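Sugar-binding transcriptional regulator, LacI family (Enterococcus faecalis, PDB 3CS3) probably acts as a DNA-binding repressor of the LacI family, its C-terminal region, crystallised here, being of the periplasmic-binding-protein-like kind expected to sense a sugar. Local coordinates at residues V121-G126 with F182-E187; M188-Y193 with P223-I228. One frame throughout, in Å; residues are numbered along the deposited sequence.

Interaction 1. Residues V121-G126 with F182-E187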
loop_
_atom_site.group_PDB
_atom_site.type_symbol
_atom_site.label_atom_id
_atom_site.label_comp_id
_atom_site.label_asym_id
_atom_site.label_seq_id
_atom_site.Cartn_x
_atom_site.Cartn_y
_atom_site.Cartn_z
ATOM N N VAL A 121 -6.811 -20.256 -22.691
ATOM C CA VAL A 121 -6.326 -19.529 -21.529
ATOM C C VAL A 121 -6.121 -18.072 -21.911
ATOM O O VAL A 121 -5.456 -17.773 -22.893
ATOM C CB VAL A 121 -5.026 -20.148 -20.960
ATOM C CG1 VAL A 121 -4.447 -19.288 -19.833
ATOM C CG2 VAL A 121 -5.295 -21.548 -20.438
ATOM N N LEU A 122 -6.719 -17.167 -21.143
ATOM C CA LEU A 122 -6.526 -15.739 -21.359
ATOM C C LEU A 122 -5.402 -15.243 -20.446
ATOM O O LEU A 122 -5.444 -15.430 -19.231
ATOM C CB LEU A 122 -7.843 -14.966 -21.173
ATOM C CG LEU A 122 -8.897 -15.217 -22.271
ATOM C CD1 LEU A 122 -9.831 -16.382 -21.949
ATOM C CD2 LEU A 122 -9.723 -13.990 -22.539
ATOM N N LEU A 123 -4.376 -14.653 -21.051
ATOM C CA LEU A 123 -3.181 -14.246 -20.326
ATOM C C LEU A 123 -3.196 -12.746 -20.102
ATOM O O LEU A 123 -2.843 -11.972 -20.989
ATOM C CB LEU A 123 -1.902 -14.674 -21.069
ATOM C CG LEU A 123 -1.665 -16.163 -21.374
ATOM C CD1 LEU A 123 -0.529 -16.331 -22.381
ATOM C CD2 LEU A 123 -1.384 -16.984 -20.110
ATOM N N LEU A 124 -3.631 -12.344 -18.910
ATOM C CA LEU A 124 -3.666 -10.936 -18.533
ATOM C C LEU A 124 -2.281 -10.545 -18.016
ATOM O O LEU A 124 -1.905 -10.864 -16.883
ATOM C CB LEU A 124 -4.769 -10.694 -17.492
ATOM C CG LEU A 124 -5.065 -9.295 -16.932
ATOM C CD1 LEU A 124 -5.021 -8.187 -17.993
ATOM C CD2 LEU A 124 -6.412 -9.313 -16.207
ATOM N N SER A 125 -1.520 -9.879 -18.875
ATOM C CA SER A 125 -0.132 -9.578 -18.587
ATOM C C SER A 125 0.019 -8.181 -18.016
ATOM O O SER A 125 -0.921 -7.388 -18.052
ATOM C CB SER A 125 0.730 -9.733 -19.849
ATOM O OG SER A 125 0.467 -8.707 -20.785
ATOM N N GLY A 126 1.203 -7.895 -17.479
ATOM C CA GLY A 126 1.582 -6.535 -17.131
ATOM C C GLY A 126 2.218 -5.860 -18.336
ATOM O O GLY A 126 1.979 -6.269 -19.476
ATOM N N PHE A 182 -5.273 -16.352 -16.564
ATOM C CA PHE A 182 -4.064 -16.259 -15.763
ATOM C C PHE A 182 -3.704 -14.782 -15.683
ATOM O O PHE A 182 -3.232 -14.194 -16.658
ATOM C CB PHE A 182 -2.937 -17.111 -16.360
ATOM C CG PHE A 182 -1.622 -17.026 -15.617
ATOM C CD1 PHE A 182 -1.569 -16.776 -14.242
ATOM C CD2 PHE A 182 -0.428 -17.251 -16.297
ATOM C CE1 PHE A 182 -0.349 -16.697 -13.574
ATOM C CE2 PHE A 182 0.799 -17.186 -15.631
ATOM C CZ PHE A 182 0.837 -16.909 -14.269
ATOM N N ALA A 183 -3.989 -14.187 -14.523
ATOM C CA ALA A 183 -3.640 -12.798 -14.243
ATOM C C ALA A 183 -2.214 -12.779 -13.722
ATOM O O ALA A 183 -1.859 -13.576 -12.857
ATOM C CB ALA A 183 -4.587 -12.209 -13.232
ATOM N N PHE A 184 -1.393 -11.885 -14.266
ATOM C CA PHE A 184 0.047 -11.904 -13.993
ATOM C C PHE A 184 0.383 -11.294 -12.635
ATOM O O PHE A 184 1.488 -11.495 -12.122
ATOM C CB PHE A 184 0.848 -11.252 -15.134
ATOM C CG PHE A 184 1.109 -12.175 -16.319
ATOM C CD1 PHE A 184 2.132 -11.888 -17.221
ATOM C CD2 PHE A 184 0.347 -13.334 -16.526
ATOM C CE1 PHE A 184 2.377 -12.716 -18.319
ATOM C CE2 PHE A 184 0.590 -14.170 -17.616
ATOM C CZ PHE A 184 1.611 -13.865 -18.510
ATOM N N ASN A 185 -0.563 -10.541 -12.069
ATOM C CA ASN A 185 -0.573 -10.286 -10.630
ATOM C C ASN A 185 -1.957 -10.300 -9.992
ATOM O O ASN A 185 -2.970 -10.239 -10.695
ATOM C CB ASN A 185 0.282 -9.069 -10.221
ATOM C CG ASN A 185 -0.365 -7.717 -10.528
ATOM O OD1 ASN A 185 -1.485 -7.607 -11.042
ATOM N ND2 ASN A 185 0.365 -6.665 -10.190
ATOM N N ASP A 186 -1.972 -10.394 -8.659
ATOM C CA ASP A 186 -3.188 -10.429 -7.843
ATOM C C ASP A 186 -4.039 -9.169 -7.963
ATOM O O ASP A 186 -5.255 -9.239 -7.876
ATOM C CB ASP A 186 -2.839 -10.657 -6.368
ATOM C CG ASP A 186 -2.770 -12.137 -5.991
ATOM O OD1 ASP A 186 -2.650 -13.006 -6.883
ATOM O OD2 ASP A 186 -2.840 -12.433 -4.780
ATOM N N GLU A 187 -3.397 -8.024 -8.160
ATOM C CA GLU A 187 -4.113 -6.757 -8.293
ATOM C C GLU A 187 -4.964 -6.678 -9.545
ATOM O O GLU A 187 -6.095 -6.191 -9.483
ATOM C CB GLU A 187 -3.146 -5.588 -8.271
ATOM C CG GLU A 187 -2.423 -5.439 -6.965
ATOM C CD GLU A 187 -1.132 -4.707 -7.149
ATOM O OE1 GLU A 187 -1.162 -3.640 -7.801
ATOM O OE2 GLU A 187 -0.098 -5.215 -6.667
#
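With chi1 at -82°, Phe184 holds CG anti to its own carbonyl carbon, and this lays one ring face against the backbone of Leu124 and Ser125; Leu123, with chi1 -59°, sends CD2 to the edge of the same ring. Over the ring face sits Ser125 CA, 3.9 Å from the Phe184 centroid, a CH-pi contact that suits a flat aromatic lying against a backbone. Leu123 CD2 also reaches Phe182, whose CD2 is 3.9 Å away at the ring edge, so one methyl fills the angle between two phenylalanines. The two backbones run side by side as neighbouring parallel strands of the C-terminal Rossmann-like subdomain of the periplasmic-binding-protein fold. The backbone of Phe182 is held at both its N-H and its carbonyl: its N donates to Leu122 O (2.8 Å, N-H...O angle 160°), while its O accepts from Leu124 N at 2.9 Å. Phe184 N donates to Leu124 O, also at 2.9 Å; with the Leu124 N bond it completes the parallel bridge of Leu124 with Ala183. Leu123 and Phe182 occupy one face of the sheet, where Phe182 also packs on helix 102-115; the small Ala183 and branched Leu124 lie on the other.

Interaction 2. Residues M188-Y193 with P223-I228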
loop_
_atom_site.group_PDB
_atom_site.type_symbol
_atom_site.label_atom_id
_atom_site.label_comp_id
_atom_site.label_asym_id
_atom_site.label_seq_id
_atom_site.Cartn_x
_atom_site.Cartn_y
_atom_site.Cartn_z
ATOM N N MET A 188 -4.422 -7.149 -10.672
ATOM C CA MET A 188 -5.197 -7.257 -11.912
ATOM C C MET A 188 -6.333 -8.271 -11.738
ATOM O O MET A 188 -7.434 -8.054 -12.230
ATOM C CB MET A 188 -4.306 -7.603 -13.121
ATOM C CG MET A 188 -3.491 -6.421 -13.667
ATOM S SD MET A 188 -2.591 -6.689 -15.215
ATOM C CE MET A 188 -1.645 -8.149 -14.776
ATOM N N ALA A 189 -6.068 -9.352 -11.003
ATOM C CA ALA A 189 -7.093 -10.346 -10.672
ATOM C C ALA A 189 -8.214 -9.771 -9.809
ATOM O O ALA A 189 -9.377 -10.100 -10.025
ATOM C CB ALA A 189 -6.470 -11.565 -9.993
ATOM N N ILE A 190 -7.864 -8.913 -8.846
ATOM C CA ILE A 190 -8.858 -8.225 -8.005
ATOM C C ILE A 190 -9.726 -7.286 -8.849
ATOM O O ILE A 190 -10.937 -7.199 -8.641
ATOM C CB ILE A 190 -8.208 -7.482 -6.794
ATOM C CG1 ILE A 190 -7.581 -8.478 -5.803
ATOM C CG2 ILE A 190 -9.215 -6.561 -6.071
ATOM C CD1 ILE A 190 -8.538 -9.527 -5.224
ATOM N N GLY A 191 -9.102 -6.616 -9.816
ATOM C CA GLY A 191 -9.816 -5.844 -10.839
ATOM C C GLY A 191 -10.832 -6.664 -11.618
ATOM O O GLY A 191 -11.909 -6.169 -11.938
ATOM N N VAL A 192 -10.487 -7.917 -11.912
ATOM C CA VAL A 192 -11.409 -8.845 -12.571
ATOM C C VAL A 192 -12.589 -9.176 -11.651
ATOM O O VAL A 192 -13.736 -9.141 -12.098
ATOM C CB VAL A 192 -10.688 -10.131 -13.095
ATOM C CG1 VAL A 192 -11.678 -11.138 -13.675
ATOM C CG2 VAL A 192 -9.646 -9.767 -14.147
ATOM N N TYR A 193 -12.302 -9.464 -10.374
ATOM C CA TYR A 193 -13.337 -9.655 -9.342
ATOM C C TYR A 193 -14.328 -8.490 -9.288
ATOM O O TYR A 193 -15.539 -8.710 -9.225
ATOM C CB TYR A 193 -12.712 -9.815 -7.958
ATOM C CG TYR A 193 -12.318 -11.214 -7.567
ATOM C CD1 TYR A 193 -11.208 -11.837 -8.137
ATOM C CD2 TYR A 193 -13.032 -11.906 -6.599
ATOM C CE1 TYR A 193 -10.834 -13.122 -7.765
ATOM C CE2 TYR A 193 -12.667 -13.192 -6.216
ATOM C CZ TYR A 193 -11.566 -13.791 -6.805
ATOM O OH TYR A 193 -11.197 -15.060 -6.432
ATOM N N PRO A 223 -14.690 -16.105 -4.063
ATOM C CA PRO A 223 -13.920 -17.108 -3.314
ATOM C C PRO A 223 -12.418 -16.799 -3.289
ATOM O O PRO A 223 -11.984 -15.867 -3.966
ATOM C CB PRO A 223 -14.180 -18.381 -4.108
ATOM C CG PRO A 223 -14.319 -17.914 -5.516
ATOM C CD PRO A 223 -14.956 -16.549 -5.446
ATOM N N ARG A 224 -11.650 -17.565 -2.508
ATOM C CA ARG A 224 -10.209 -17.326 -2.317
ATOM C C ARG A 224 -9.445 -17.390 -3.639
ATOM O O ARG A 224 -9.573 -18.349 -4.408
ATOM C CB ARG A 224 -9.631 -18.290 -1.254
ATOM C CG ARG A 224 -8.214 -18.821 -1.493
ATOM C CD ARG A 224 -7.151 -18.249 -0.573
ATOM N NE ARG A 224 -6.274 -17.292 -1.250
ATOM C CZ ARG A 224 -5.000 -17.064 -0.924
ATOM N NH1 ARG A 224 -4.420 -17.730 0.067
ATOM N NH2 ARG A 224 -4.300 -16.160 -1.593
ATOM N N LEU A 225 -8.684 -16.335 -3.909
ATOM C CA LEU A 225 -7.937 -16.216 -5.153
ATOM C C LEU A 225 -6.736 -17.156 -5.164
ATOM O O LEU A 225 -5.785 -16.973 -4.397
ATOM C CB LEU A 225 -7.503 -14.766 -5.392
ATOM C CG LEU A 225 -6.577 -14.467 -6.582
ATOM C CD1 LEU A 225 -7.223 -14.817 -7.918
ATOM C CD2 LEU A 225 -6.165 -13.011 -6.561
ATOM N N ALA A 226 -6.813 -18.171 -6.027
ATOM C CA ALA A 226 -5.694 -19.076 -6.307
ATOM C C ALA A 226 -4.552 -18.259 -6.901
ATOM O O ALA A 226 -4.777 -17.368 -7.733
ATOM C CB ALA A 226 -6.126 -20.169 -7.268
ATOM N N THR A 227 -3.332 -18.538 -6.458
ATOM C CA THR A 227 -2.233 -17.606 -6.693
ATOM C C THR A 227 -0.868 -18.256 -6.550
ATOM O O THR A 227 -0.753 -19.392 -6.089
ATOM C CB THR A 227 -2.324 -16.380 -5.723
ATOM O OG1 THR A 227 -1.352 -15.394 -6.087
ATOM C CG2 THR A 227 -2.113 -16.812 -4.263
ATOM N N ILE A 228 0.159 -17.516 -6.957
ATOM C CA ILE A 228 1.545 -17.937 -6.797
ATOM C C ILE A 228 2.186 -17.123 -5.671
ATOM O O ILE A 228 2.238 -15.897 -5.723
ATOM C CB ILE A 228 2.344 -17.774 -8.107
ATOM C CG1 ILE A 228 1.652 -18.496 -9.285
ATOM C CG2 ILE A 228 3.772 -18.236 -7.915
ATOM C CD1 ILE A 228 1.631 -20.029 -9.199
#
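Tyr193 reaches from helix 186-196 with its hydroxyl end foremost, crossing Leu225 on the way to the backbone of Pro223. Its OH donates to Pro223 O at 2.7 Å, and the donor stands 34° off the plane of that carbonyl. Pro223 O and Leu225 CD1 both lie at the edge of the tyrosine ring, near its plane, with Leu225 CD1 4.0 Å from Tyr193 CE1; Pro223 CD approaches Tyr193 CE2 at 4.1 Å. The tyrosine side chain crosses those of Pro223 and Leu225 at a slant. A proline suits this place because it readily tolerates the cis peptide bond that precedes it, and its ring carbons give the tyrosine an apolar neighbour. Leu225 turns its side chain toward the helix, CG anti to its backbone N (chi1 174°), and its branched end straddles Ala189: CD2 lies 3.7 Å and CD1 3.9 Å from Ala189 CB. The single methyl of alanine lets the leucine come close to the helix surface, and Ile190 CD1 adds a looser contact with CD2. Ile209 of strand 207-210 packs on both Ala189 and Leu225, so helix, strand and returning chain share one apolar patch. The chemistry is therefore mixed: the hydroxyl of the buried Tyr193 finds a backbone acceptor in Pro223, a polar link between segment 223-228 and the helix within otherwise apolar packing.

After the N-terminal strands of the other sheet and helix 102-115, the chain lays down strand 121-125. It then passes through helix 131-146, strand 151-155 and helix 160-170 before strand 179-183 returns beside it, and there interaction 1 closes a loop of 55 intervening residues. Helix 186-196 starts at once, capped by Asn185, and interaction 2 closes a second, shorter loop of 29 residues holding strand 207-210 and helix 216-220. The two loops follow in series, neither nesting nor crossing. They adjoin where Asp186 OD1 lies 2.8 Å from Thr227 OG1, a probable hydrogen bond. Together they connect the four-stranded parallel sheet, through helix 186-196, to the chain leading into strand 227-229 of the other sheet.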